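Local coordinates for protein SMG-7 (Caenorhabditis elegans, PDB 3ZHE) that pairs with SMG-5 in a heterodimer required for efficient nonsense-mediated mRNA decay, combining a 14-3-3-like domain with an alpha-helical domain, at residues Q247-E252 against K285-T290; M259-M264 against L319-C324; H234-I239 against Q278-Y283; R214-P219 against L227-R232; S265-L270 against H366-I371. All coordinates share one frame; numbering follows the deposited sequence.

Contact 1: residues Q247-E252 against K285-T290; sequences QKIGEE and KTIWCT
The carbonyl oxygen of Thr286 receives two bonds from Thr290, the residue that packs on Gln247 and Gly250 of the facing helix. One is the ordinary helical bond from the backbone N; the other comes from the hydroxyl, with Thr290 OG1 3.1 Å from Thr286 O and lifted 41° out of the carbonyl plane. With the hydroxyl turned back on its own helix in this way, chi1 of -66° sends CG2 across to the other one, where it lies 3.3 Å from Gln247 O and 3.5 Å from Glu251 N. The side chain of Gln247, bent at chi2, crosses that of Thr290 at about a right angle, its NE2 near OG1 but poorly directed for a bond. This is a close helix crossing built on a glycine: the axes of 247-252 and 285-290 approach to 7.5 Å at -44°, and the CA atoms of Gly250 and Ile287 are 4.4 Å apart. Having no side chain, Gly250 lets its CA lie against Ile287 O and Thr290. An alanine in place of Thr290 is likely to leave a gap beside Gly250 and Glu251, and Thr286 O without its second donor. On the inner side Ile249 CG2 meets Ile287 CD1 at 3.9 Å; Cys229 and Leu225 of helix 222-234 also touch Ile249, while Leu263 packs on Ile287.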
# COMPACT_ATOMS: atom_id res chain seq x y z
N GLN B 247 -46.35 -1.50 10.94
CA GLN B 247 -45.94 -1.15 12.29
C GLN B 247 -44.61 -1.80 12.65
O GLN B 247 -43.65 -1.11 13.01
CB GLN B 247 -47.02 -1.57 13.30
CG GLN B 247 -48.06 -0.50 13.57
CD GLN B 247 -47.51 0.66 14.37
OE1 GLN B 247 -46.50 0.52 15.07
NE2 GLN B 247 -48.17 1.80 14.29
N LYS B 248 -44.56 -3.13 12.55
CA LYS B 248 -43.34 -3.87 12.87
C LYS B 248 -42.16 -3.39 12.02
O LYS B 248 -41.05 -3.21 12.53
CB LYS B 248 -43.57 -5.37 12.66
N ILE B 249 -42.43 -3.18 10.74
CA ILE B 249 -41.40 -2.73 9.80
C ILE B 249 -40.83 -1.37 10.19
O ILE B 249 -39.62 -1.18 10.16
CB ILE B 249 -41.94 -2.67 8.36
CG1 ILE B 249 -42.05 -4.08 7.79
CG2 ILE B 249 -41.04 -1.83 7.47
CD1 ILE B 249 -42.43 -4.12 6.34
N GLY B 250 -41.70 -0.44 10.56
CA GLY B 250 -41.25 0.86 11.03
C GLY B 250 -40.43 0.73 12.29
O GLY B 250 -39.37 1.36 12.43
N GLU B 251 -40.91 -0.10 13.22
CA GLU B 251 -40.22 -0.35 14.47
C GLU B 251 -38.80 -0.85 14.24
O GLU B 251 -37.87 -0.48 14.96
CB GLU B 251 -41.00 -1.37 15.33
CG GLU B 251 -42.34 -0.88 15.84
CD GLU B 251 -43.10 -1.95 16.61
OE1 GLU B 251 -42.45 -2.78 17.27
OE2 GLU B 251 -44.35 -1.96 16.53
N GLU B 252 -38.63 -1.69 13.22
CA GLU B 252 -37.30 -2.20 12.88
C GLU B 252 -36.47 -1.15 12.13
O GLU B 252 -35.26 -1.05 12.32
CB GLU B 252 -37.40 -3.48 12.05
CG GLU B 252 -36.06 -4.06 11.62
CD GLU B 252 -35.17 -4.42 12.79
OE1 GLU B 252 -35.71 -4.88 13.82
OE2 GLU B 252 -33.94 -4.22 12.69
N LYS B 285 -45.77 6.81 4.77
CA LYS B 285 -46.01 7.68 5.91
C LYS B 285 -46.15 6.88 7.19
O LYS B 285 -45.60 7.25 8.23
CB LYS B 285 -47.27 8.52 5.68
N THR B 286 -46.89 5.78 7.12
CA THR B 286 -47.06 4.90 8.28
C THR B 286 -45.71 4.39 8.78
O THR B 286 -45.36 4.59 9.96
CB THR B 286 -47.96 3.69 7.94
OG1 THR B 286 -49.23 4.16 7.47
CG2 THR B 286 -48.17 2.82 9.17
N ILE B 287 -44.96 3.75 7.89
CA ILE B 287 -43.64 3.22 8.26
C ILE B 287 -42.73 4.30 8.85
O ILE B 287 -42.17 4.15 9.94
CB ILE B 287 -42.93 2.57 7.06
CG1 ILE B 287 -43.74 1.39 6.53
CG2 ILE B 287 -41.52 2.13 7.44
CD1 ILE B 287 -43.08 0.68 5.37
N TRP B 288 -42.60 5.39 8.10
CA TRP B 288 -41.77 6.53 8.46
C TRP B 288 -42.10 7.06 9.86
O TRP B 288 -41.20 7.23 10.69
CB TRP B 288 -41.97 7.64 7.44
CG TRP B 288 -40.87 8.65 7.40
CD1 TRP B 288 -40.79 9.80 8.12
CD2 TRP B 288 -39.71 8.61 6.57
NE1 TRP B 288 -39.64 10.47 7.81
CE2 TRP B 288 -38.95 9.76 6.86
CE3 TRP B 288 -39.22 7.70 5.62
CZ2 TRP B 288 -37.74 10.04 6.22
CZ3 TRP B 288 -38.02 7.98 5.00
CH2 TRP B 288 -37.29 9.14 5.30
N CYS B 289 -43.38 7.32 10.10
CA CYS B 289 -43.81 7.86 11.39
C CYS B 289 -43.56 6.88 12.54
O CYS B 289 -43.14 7.29 13.63
CB CYS B 289 -45.28 8.27 11.35
SG CYS B 289 -45.58 9.84 10.50
N THR B 290 -43.84 5.60 12.31
CA THR B 290 -43.56 4.58 13.32
C THR B 290 -42.08 4.61 13.71
O THR B 290 -41.73 4.66 14.91
CB THR B 290 -43.94 3.17 12.83
OG1 THR B 290 -45.36 3.09 12.67
CG2 THR B 290 -43.49 2.12 13.84

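Contact 2: residues M259-M264 against L319-C324; sequences MIVPLM and LALLLC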
# COMPACT_ATOMS: atom_id res chain seq x y z
N MET B 259 -32.82 0.59 5.60
CA MET B 259 -34.25 0.60 5.35
C MET B 259 -34.71 2.04 5.11
O MET B 259 -35.57 2.30 4.27
CB MET B 259 -35.01 -0.00 6.53
CG MET B 259 -34.87 -1.51 6.67
SD MET B 259 -35.92 -2.16 7.99
CE MET B 259 -35.54 -3.91 7.91
N ILE B 260 -34.13 2.97 5.86
CA ILE B 260 -34.48 4.38 5.76
C ILE B 260 -34.06 4.99 4.43
O ILE B 260 -34.87 5.64 3.76
CB ILE B 260 -33.88 5.20 6.92
CG1 ILE B 260 -34.49 4.77 8.25
CG2 ILE B 260 -34.08 6.69 6.69
CD1 ILE B 260 -36.00 4.84 8.28
N VAL B 261 -32.80 4.78 4.05
CA VAL B 261 -32.28 5.30 2.78
C VAL B 261 -33.04 4.82 1.53
O VAL B 261 -33.41 5.64 0.69
CB VAL B 261 -30.75 5.06 2.64
CG1 VAL B 261 -30.32 5.16 1.18
CG2 VAL B 261 -29.98 6.04 3.50
N PRO B 262 -33.30 3.50 1.41
CA PRO B 262 -34.08 3.06 0.25
C PRO B 262 -35.51 3.61 0.27
O PRO B 262 -36.11 3.80 -0.78
CB PRO B 262 -34.11 1.54 0.40
CG PRO B 262 -32.93 1.22 1.24
CD PRO B 262 -32.81 2.35 2.20
N LEU B 263 -36.04 3.86 1.47
CA LEU B 263 -37.39 4.38 1.61
C LEU B 263 -37.48 5.82 1.11
O LEU B 263 -38.48 6.20 0.50
CB LEU B 263 -37.86 4.28 3.06
CG LEU B 263 -39.37 4.37 3.29
CD1 LEU B 263 -40.10 3.30 2.50
CD2 LEU B 263 -39.70 4.26 4.77
N MET B 264 -36.43 6.60 1.36
CA MET B 264 -36.36 7.97 0.88
C MET B 264 -36.44 8.03 -0.64
O MET B 264 -37.19 8.82 -1.21
CB MET B 264 -35.06 8.64 1.33
CG MET B 264 -34.96 8.90 2.82
SD MET B 264 -33.55 9.94 3.24
CE MET B 264 -33.85 11.37 2.20
N LEU B 319 -31.92 9.85 12.45
CA LEU B 319 -32.89 10.87 12.83
C LEU B 319 -32.90 12.03 11.84
O LEU B 319 -33.97 12.48 11.42
CB LEU B 319 -32.58 11.39 14.24
CG LEU B 319 -33.49 12.51 14.74
CD1 LEU B 319 -34.89 11.98 15.03
CD2 LEU B 319 -32.90 13.18 15.97
N ALA B 320 -31.72 12.51 11.49
CA ALA B 320 -31.59 13.61 10.54
C ALA B 320 -32.10 13.20 9.17
O ALA B 320 -32.61 14.03 8.42
CB ALA B 320 -30.14 14.07 10.46
N LEU B 321 -31.95 11.92 8.84
CA LEU B 321 -32.49 11.38 7.60
C LEU B 321 -34.01 11.37 7.64
O LEU B 321 -34.67 11.68 6.64
CB LEU B 321 -31.96 9.96 7.35
CG LEU B 321 -30.54 9.84 6.82
CD1 LEU B 321 -30.20 8.38 6.52
CD2 LEU B 321 -30.34 10.70 5.58
N LEU B 322 -34.56 11.02 8.80
CA LEU B 322 -36.00 11.03 8.99
C LEU B 322 -36.56 12.45 8.87
O LEU B 322 -37.71 12.64 8.45
CB LEU B 322 -36.37 10.43 10.34
CG LEU B 322 -36.19 8.91 10.47
CD1 LEU B 322 -36.55 8.44 11.87
CD2 LEU B 322 -37.02 8.19 9.43
N LEU B 323 -35.74 13.43 9.22
CA LEU B 323 -36.15 14.83 9.16
C LEU B 323 -36.12 15.40 7.75
O LEU B 323 -36.53 16.53 7.51
CB LEU B 323 -35.28 15.68 10.09
CG LEU B 323 -35.91 16.11 11.42
CD1 LEU B 323 -36.56 14.93 12.13
CD2 LEU B 323 -34.86 16.75 12.31
N CYS B 324 -35.63 14.60 6.80
CA CYS B 324 -35.54 15.03 5.41
C CYS B 324 -36.90 15.00 4.72
O CYS B 324 -37.05 15.48 3.59
CB CYS B 324 -34.55 14.17 4.63
SG CYS B 324 -32.82 14.45 5.06
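Leu321 makes the broadest approach to helix 257-270, meeting three of its side chains with successive atoms. Its CB rests 4.0 Å from Ile260 CG2. Beyond the branch the two methyls part: CD1 reaches Val261 CG2 at 3.8 Å, whereas CD2 comes to 4.0 Å from Met264 SD, whose side chain passes at about a right angle to that of the leucine. One leucine thus covers a full turn of the opposing helix. Leu322 follows with CB pointing less directly across, but its CD2 still arrives 3.7 Å from Ile260 CD1; chi2 of -55° in Ile260 folds the ethyl arm round to meet it. The two segments join helices 257-270 and 313-322, probably within the alpha-helical domain; the region is assigned to the Est1 DNA/RNA-binding family. Helix 257-270 is kinked here, because the proline nitrogen of Pro262 cannot bond to the preceding turn. Further along, past Leu323, the backbone N of Cys324 bonds to Leu321 O, and Cys324 CB receives Met264 CE at 3.8 Å. The bend of Met264 at chi3, 55°, turns its methyl from Leu321 toward this cysteine. No hydrogen bond crosses between the segments. The indole of Trp288, from helix 277-304, packs on Met264 and donates NE1 to Leu322 O, while Phe362 lies against Leu321 and Tyr185 and Thr188 against Val261.

Contact 3: residues H234-I239 against Q278-Y283; sequences HFLLEI and QRAVEY
Tyr283 reaches from helix 277-304 to the chain that follows helix 222-234, and its ring lies along Ile239, the two side chains running antiparallel, side by side. Beyond CB, the ring begins at CG, which is 3.7 Å from Ile239 CD1; this methyl sits over the centre of the face, 13° off the ring normal, in a CH-pi contact. Farther out, CE2 passes Ile239 CG1 and CE1 passes Ile239 CB, so the isoleucine tracks the ring along its length. At the tip the hydroxyl accepts a hydrogen bond from the backbone, Ile239 N to Tyr283 OH at 3.1 Å with an N-H...O angle of 147°, and Glu238 CG lies against the same oxygen. One turn earlier Arg279 bends at chi3, 62°, which lays its guanidinium over the peptide of Leu237 and Glu238, with Glu238 N 3.4 Å above its plane. Leu236 O lies at the guanidinium edge, in plane, 2.8 Å from Arg279 NH2. Leu236, at positive phi, is the C-prime residue of the Schellman motif that ends the preceding helix, and its CD2 packs on Ala280 CB at 3.9 Å. Glu238 OE1 stays 4.3 Å from Arg279 NH1, with opposite charges but no salt bridge. The chemistry therefore divides by depth: a buried tyrosine holds the backbone by its hydroxyl and the isoleucine side chain by its ring face, while toward the exposed side the glutamate and arginine probably add a mild attraction.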
# COMPACT_ATOMS: atom_id res chain seq x y z
N HIS B 234 -43.34 0.24 -4.32
CA HIS B 234 -42.78 0.66 -5.60
C HIS B 234 -43.70 0.38 -6.78
O HIS B 234 -43.87 1.23 -7.66
CB HIS B 234 -41.43 -0.03 -5.83
CG HIS B 234 -40.66 0.51 -6.99
ND1 HIS B 234 -39.66 1.44 -6.84
CD2 HIS B 234 -40.75 0.26 -8.31
CE1 HIS B 234 -39.15 1.74 -8.03
NE2 HIS B 234 -39.80 1.04 -8.94
N PHE B 235 -44.29 -0.81 -6.81
CA PHE B 235 -45.14 -1.22 -7.93
C PHE B 235 -46.60 -0.87 -7.72
O PHE B 235 -47.48 -1.40 -8.41
CB PHE B 235 -44.99 -2.72 -8.20
CG PHE B 235 -43.66 -3.10 -8.76
CD1 PHE B 235 -43.33 -2.81 -10.08
CD2 PHE B 235 -42.73 -3.77 -7.98
CE1 PHE B 235 -42.10 -3.17 -10.60
CE2 PHE B 235 -41.50 -4.13 -8.50
CZ PHE B 235 -41.18 -3.83 -9.81
N LEU B 236 -46.87 0.01 -6.76
CA LEU B 236 -48.22 0.49 -6.47
C LEU B 236 -49.19 -0.65 -6.18
O LEU B 236 -50.33 -0.65 -6.66
CB LEU B 236 -48.74 1.35 -7.63
CG LEU B 236 -47.99 2.66 -7.90
CD1 LEU B 236 -48.50 3.32 -9.17
CD2 LEU B 236 -48.11 3.60 -6.71
N LEU B 237 -48.74 -1.63 -5.40
CA LEU B 237 -49.58 -2.77 -5.04
C LEU B 237 -50.11 -2.63 -3.62
O LEU B 237 -49.49 -1.97 -2.78
CB LEU B 237 -48.80 -4.08 -5.19
CG LEU B 237 -48.16 -4.32 -6.56
CD1 LEU B 237 -47.47 -5.68 -6.60
CD2 LEU B 237 -49.21 -4.21 -7.66
N GLU B 238 -51.25 -3.26 -3.35
CA GLU B 238 -51.87 -3.20 -2.04
C GLU B 238 -51.16 -4.10 -1.04
O GLU B 238 -50.98 -5.29 -1.29
CB GLU B 238 -53.35 -3.58 -2.14
CG GLU B 238 -54.11 -3.52 -0.82
CD GLU B 238 -55.57 -3.88 -0.97
OE1 GLU B 238 -55.99 -4.22 -2.10
OE2 GLU B 238 -56.31 -3.83 0.04
N ILE B 239 -50.74 -3.53 0.09
CA ILE B 239 -50.09 -4.30 1.14
C ILE B 239 -51.14 -5.03 1.98
O ILE B 239 -51.93 -4.39 2.69
CB ILE B 239 -49.22 -3.40 2.04
CG1 ILE B 239 -48.14 -2.71 1.20
CG2 ILE B 239 -48.58 -4.22 3.15
CD1 ILE B 239 -47.16 -1.89 2.02
N GLN B 278 -51.13 7.98 -3.97
CA GLN B 278 -51.60 8.45 -2.67
C GLN B 278 -51.52 7.33 -1.63
O GLN B 278 -51.01 7.52 -0.52
CB GLN B 278 -53.03 8.96 -2.77
N ARG B 279 -52.02 6.16 -2.01
CA ARG B 279 -52.01 4.99 -1.14
C ARG B 279 -50.58 4.59 -0.76
O ARG B 279 -50.27 4.36 0.41
CB ARG B 279 -52.71 3.82 -1.82
CG ARG B 279 -52.77 2.55 -0.98
CD ARG B 279 -53.46 1.43 -1.74
NE ARG B 279 -52.73 1.06 -2.95
CZ ARG B 279 -53.10 0.10 -3.78
NH1 ARG B 279 -54.20 -0.60 -3.54
NH2 ARG B 279 -52.38 -0.17 -4.86
N ALA B 280 -49.72 4.52 -1.77
CA ALA B 280 -48.32 4.16 -1.56
C ALA B 280 -47.62 5.14 -0.61
O ALA B 280 -46.95 4.73 0.35
CB ALA B 280 -47.58 4.09 -2.88
N VAL B 281 -47.79 6.43 -0.88
CA VAL B 281 -47.22 7.48 -0.05
C VAL B 281 -47.75 7.39 1.38
O VAL B 281 -47.03 7.68 2.33
CB VAL B 281 -47.48 8.89 -0.65
CG1 VAL B 281 -47.18 9.99 0.36
CG2 VAL B 281 -46.65 9.09 -1.91
N GLU B 282 -48.99 6.95 1.53
CA GLU B 282 -49.57 6.75 2.86
C GLU B 282 -48.92 5.58 3.60
O GLU B 282 -48.68 5.66 4.81
CB GLU B 282 -51.08 6.55 2.77
CG GLU B 282 -51.77 6.41 4.12
CD GLU B 282 -51.74 7.70 4.94
OE1 GLU B 282 -51.40 8.76 4.38
OE2 GLU B 282 -52.06 7.64 6.14
N TYR B 283 -48.66 4.50 2.87
CA TYR B 283 -47.91 3.37 3.43
C TYR B 283 -46.57 3.87 3.97
O TYR B 283 -46.20 3.64 5.14
CB TYR B 283 -47.66 2.31 2.35
CG TYR B 283 -48.86 1.44 1.99
CD1 TYR B 283 -49.64 0.86 2.98
CD2 TYR B 283 -49.18 1.20 0.67
CE1 TYR B 283 -50.72 0.07 2.66
CE2 TYR B 283 -50.26 0.40 0.33
CZ TYR B 283 -51.03 -0.16 1.33
OH TYR B 283 -52.11 -0.95 1.01

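Contact 4: residues R214-P219 against L227-R232; sequences RDISRP and LSCLGR
Van der Waals contact centres on Ile216, which points at helix 222-234 and lays CD1 over one face of the Arg232 guanidinium, 3.4 Å from Arg232 NE and offset toward its rim. The same methyl touches Cys229 SG at 3.9 Å. With chi1 of -59°, CG1 is carried away from the carbonyl carbon, and this arm delivers CD1 between the arginine and the cysteine. Polar contact is slight: Arg232 NH2 gives Arg214 O a weak bond, 3.3 Å long with an N-H...O angle of 125°. The firmer partners of this guanidinium lie close by, NE donating to Ala212 O and NH1 to Glu238 O. A leucine in place of Arg232 would probably deprive the three carbonyl oxygens of this donor and leave Ile216 without its flat cover. Ser228 OG, hydrogen-bonded to Phe211 O, sits 3.5 Å from Arg214 CB, while the charged end of Arg214 makes a cation-pi contact with Phe211. The loop then folds into a type I beta turn from Asp215 to Arg218. It lies against the flank of helix 222-234, with helix 243-253 beside it: His245 touches Ile216 and Ile249 touches Cys229, and Leu230 faces helix 257-270.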
# COMPACT_ATOMS: atom_id res chain seq x y z
N ARG B 214 -44.52 -11.90 -2.77
CA ARG B 214 -44.39 -12.92 -1.74
C ARG B 214 -45.58 -12.87 -0.79
O ARG B 214 -46.11 -11.80 -0.51
CB ARG B 214 -43.08 -12.75 -0.96
CG ARG B 214 -41.83 -12.96 -1.79
CD ARG B 214 -40.61 -13.21 -0.90
NE ARG B 214 -39.41 -13.49 -1.68
CZ ARG B 214 -38.27 -13.94 -1.17
NH1 ARG B 214 -38.18 -14.18 0.13
NH2 ARG B 214 -37.23 -14.17 -1.96
N ASP B 215 -46.01 -14.04 -0.32
CA ASP B 215 -47.14 -14.12 0.59
C ASP B 215 -46.80 -13.45 1.91
O ASP B 215 -46.27 -14.08 2.83
CB ASP B 215 -47.55 -15.58 0.82
CG ASP B 215 -49.00 -15.73 1.22
OD1 ASP B 215 -49.57 -14.77 1.79
OD2 ASP B 215 -49.59 -16.80 0.95
N ILE B 216 -47.09 -12.15 1.99
CA ILE B 216 -46.81 -11.36 3.18
C ILE B 216 -47.51 -11.92 4.42
O ILE B 216 -46.99 -11.82 5.54
CB ILE B 216 -47.21 -9.88 2.96
CG1 ILE B 216 -46.44 -9.29 1.78
CG2 ILE B 216 -46.96 -9.05 4.21
CD1 ILE B 216 -46.58 -7.79 1.64
N SER B 217 -48.68 -12.53 4.22
CA SER B 217 -49.44 -13.12 5.31
C SER B 217 -48.65 -14.24 5.99
O SER B 217 -48.77 -14.45 7.20
CB SER B 217 -50.76 -13.68 4.80
OG SER B 217 -51.46 -12.72 4.02
N ARG B 218 -47.85 -14.95 5.20
CA ARG B 218 -47.05 -16.06 5.70
C ARG B 218 -45.87 -15.58 6.54
O ARG B 218 -45.40 -14.45 6.36
CB ARG B 218 -46.55 -16.91 4.52
N PRO B 219 -45.39 -16.42 7.46
CA PRO B 219 -44.23 -16.09 8.30
C PRO B 219 -42.95 -15.89 7.50
O PRO B 219 -42.72 -16.59 6.51
CB PRO B 219 -44.09 -17.32 9.21
CG PRO B 219 -44.83 -18.41 8.50
CD PRO B 219 -45.97 -17.73 7.83
N LEU B 227 -38.47 -5.95 2.53
CA LEU B 227 -38.22 -6.02 1.10
C LEU B 227 -39.51 -6.17 0.30
O LEU B 227 -39.74 -5.43 -0.65
CB LEU B 227 -37.24 -7.15 0.77
CG LEU B 227 -35.76 -6.80 0.94
CD1 LEU B 227 -34.88 -7.93 0.44
CD2 LEU B 227 -35.45 -5.51 0.20
N SER B 228 -40.34 -7.13 0.69
CA SER B 228 -41.62 -7.37 0.03
C SER B 228 -42.53 -6.14 0.11
O SER B 228 -43.20 -5.80 -0.87
CB SER B 228 -42.32 -8.59 0.63
OG SER B 228 -41.69 -9.79 0.23
N CYS B 229 -42.55 -5.48 1.26
CA CYS B 229 -43.42 -4.32 1.44
C CYS B 229 -42.94 -3.10 0.65
O CYS B 229 -43.74 -2.39 0.04
CB CYS B 229 -43.60 -3.99 2.92
SG CYS B 229 -44.56 -5.23 3.82
N LEU B 230 -41.63 -2.86 0.66
CA LEU B 230 -41.04 -1.78 -0.13
C LEU B 230 -41.31 -2.04 -1.61
O LEU B 230 -41.62 -1.12 -2.38
CB LEU B 230 -39.54 -1.70 0.11
CG LEU B 230 -38.79 -0.63 -0.69
CD1 LEU B 230 -39.20 0.76 -0.24
CD2 LEU B 230 -37.28 -0.81 -0.58
N GLY B 231 -41.21 -3.31 -2.00
CA GLY B 231 -41.49 -3.73 -3.36
C GLY B 231 -42.94 -3.47 -3.73
O GLY B 231 -43.23 -3.05 -4.85
N ARG B 232 -43.85 -3.73 -2.80
CA ARG B 232 -45.27 -3.48 -3.05
C ARG B 232 -45.58 -1.99 -3.09
O ARG B 232 -46.55 -1.56 -3.72
CB ARG B 232 -46.15 -4.18 -2.01
CG ARG B 232 -46.24 -5.68 -2.18
CD ARG B 232 -47.48 -6.24 -1.51
NE ARG B 232 -47.55 -7.69 -1.61
CZ ARG B 232 -48.57 -8.42 -1.17
NH1 ARG B 232 -49.62 -7.84 -0.61
NH2 ARG B 232 -48.54 -9.74 -1.30

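Contact 5: residues S265-L270 against H366-I371; sequences SVYKHL and HCLQRI
This is a mostly apolar, partly buried contact in which the loop between helices 337-348 and 377-389 runs across the last turns of helix 257-270. Cys367 and Leu368 carry it from the loop side. Cys367 SG, placed anti to its own backbone N by chi1 of 170°, rests against the helix backbone, 3.7 Å from Ser265 CA. Leu368 sends CD2 to the edge of the Tyr267 ring, in its plane and 3.7 Å from CD2 of the tyrosine; the two side chains cross at about a right angle. Lys268 stretches over the outer side with its chain fully extended. Its CD passes 4.1 Å from Cys367 SG, and its NZ ends 4.0 Å from His366 O, too far for a hydrogen bond. No hydrogen bond links the two segments, but both are tied to His192: Ser265 OG bonds to its NE2, and His366 pairs with it through the backbone. Tyr267 also touches Val284 of helix 277-304 and Leu328. The arrangement is that of an all-helical fold in which a long inter-helix loop covers the flank of a helix, joining parts of the chain about a hundred residues apart.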
# COMPACT_ATOMS: atom_id res chain seq x y z
N SER B 265 -35.64 7.18 -1.29
CA SER B 265 -35.56 7.14 -2.75
C SER B 265 -36.91 6.82 -3.37
O SER B 265 -37.36 7.51 -4.28
CB SER B 265 -34.53 6.10 -3.19
OG SER B 265 -34.42 6.05 -4.60
N VAL B 266 -37.55 5.76 -2.88
CA VAL B 266 -38.86 5.36 -3.36
C VAL B 266 -39.89 6.46 -3.09
O VAL B 266 -40.77 6.71 -3.91
CB VAL B 266 -39.31 4.03 -2.73
CG1 VAL B 266 -40.71 3.65 -3.18
CG2 VAL B 266 -38.32 2.92 -3.08
N TYR B 267 -39.75 7.13 -1.96
CA TYR B 267 -40.64 8.23 -1.60
C TYR B 267 -40.51 9.42 -2.55
O TYR B 267 -41.51 9.94 -3.04
CB TYR B 267 -40.40 8.69 -0.16
CG TYR B 267 -41.10 9.99 0.17
CD1 TYR B 267 -42.48 10.03 0.38
CD2 TYR B 267 -40.39 11.18 0.28
CE1 TYR B 267 -43.12 11.21 0.69
CE2 TYR B 267 -41.03 12.37 0.58
CZ TYR B 267 -42.40 12.38 0.78
OH TYR B 267 -43.03 13.56 1.09
N LYS B 268 -39.27 9.84 -2.80
CA LYS B 268 -39.01 10.99 -3.66
C LYS B 268 -39.51 10.75 -5.08
O LYS B 268 -40.09 11.65 -5.70
CB LYS B 268 -37.51 11.31 -3.69
CG LYS B 268 -37.15 12.48 -4.59
CD LYS B 268 -35.65 12.69 -4.68
CE LYS B 268 -35.32 13.87 -5.59
NZ LYS B 268 -33.86 14.08 -5.74
N HIS B 269 -39.30 9.54 -5.59
CA HIS B 269 -39.79 9.16 -6.91
C HIS B 269 -41.31 9.17 -6.94
O HIS B 269 -41.92 9.75 -7.84
CB HIS B 269 -39.27 7.77 -7.29
CG HIS B 269 -39.83 7.25 -8.58
ND1 HIS B 269 -39.61 7.87 -9.79
CD2 HIS B 269 -40.59 6.16 -8.84
CE1 HIS B 269 -40.22 7.19 -10.75
NE2 HIS B 269 -40.82 6.14 -10.20
N LEU B 270 -41.92 8.53 -5.94
CA LEU B 270 -43.37 8.46 -5.84
C LEU B 270 -44.00 9.82 -5.58
O LEU B 270 -45.15 10.06 -5.95
CB LEU B 270 -43.77 7.51 -4.70
CG LEU B 270 -44.30 6.13 -5.06
CD1 LEU B 270 -44.25 5.24 -3.83
CD2 LEU B 270 -45.73 6.23 -5.57
N HIS B 366 -27.52 12.56 -2.35
CA HIS B 366 -28.27 13.74 -2.77
C HIS B 366 -29.76 13.49 -2.99
O HIS B 366 -30.44 14.31 -3.61
CB HIS B 366 -27.63 14.37 -4.01
CG HIS B 366 -26.32 15.05 -3.73
ND1 HIS B 366 -26.19 16.42 -3.67
CD2 HIS B 366 -25.09 14.54 -3.49
CE1 HIS B 366 -24.94 16.73 -3.41
NE2 HIS B 366 -24.25 15.61 -3.29
N CYS B 367 -30.26 12.37 -2.50
CA CYS B 367 -31.69 12.10 -2.53
C CYS B 367 -32.39 12.89 -1.44
O CYS B 367 -32.24 12.58 -0.26
CB CYS B 367 -31.97 10.62 -2.31
SG CYS B 367 -33.72 10.23 -2.04
N LEU B 368 -33.14 13.92 -1.84
CA LEU B 368 -34.02 14.64 -0.93
C LEU B 368 -33.28 15.15 0.30
O LEU B 368 -33.69 14.90 1.43
CB LEU B 368 -35.18 13.72 -0.51
CG LEU B 368 -36.48 14.30 0.04
CD1 LEU B 368 -37.24 15.07 -1.03
CD2 LEU B 368 -37.33 13.17 0.61
N GLN B 369 -32.17 15.85 0.08
CA GLN B 369 -31.29 16.23 1.18
C GLN B 369 -31.70 17.54 1.86
O GLN B 369 -32.48 17.54 2.81
CB GLN B 369 -29.84 16.30 0.72
CG GLN B 369 -28.84 16.38 1.87
CD GLN B 369 -27.43 16.10 1.43
OE1 GLN B 369 -26.78 15.18 1.93
NE2 GLN B 369 -26.93 16.89 0.48
N ARG B 370 -31.16 18.65 1.37
CA ARG B 370 -31.39 19.97 1.94
C ARG B 370 -30.92 20.06 3.40
O ARG B 370 -31.52 20.77 4.21
CB ARG B 370 -32.87 20.38 1.82
N ILE B 371 -29.86 19.34 3.71
CA ILE B 371 -29.21 19.42 5.02
C ILE B 371 -27.71 19.59 4.83
O ILE B 371 -27.04 18.68 4.36
CB ILE B 371 -29.47 18.16 5.87
CG1 ILE B 371 -30.96 18.03 6.19
CG2 ILE B 371 -28.65 18.21 7.15
CD1 ILE B 371 -31.27 16.93 7.18

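How the contacts relate
Contact 2 is the most thoroughly buried and wholly apolar; contacts 1 and 4 are also largely buried, while contacts 3 and 5 reach the surface through charged side chains. Contacts 1 and 3 share helix 277-304, and contacts 2 and 5 share helix 257-270. Trp288 bridges contacts 1 and 2, and Arg232 contacts 4 and 3. Leu270, in a segment of contact 5, packs on Ala280 and Leu236 of contact 3, and Leu230 links contact 4 to contacts 2 and 5. Helix pairs meet through methyls and a glycine in the interior, whereas the loop of contact 3 adds a hydrogen bond from a backbone N and that of contact 4 a weak one to a backbone oxygen.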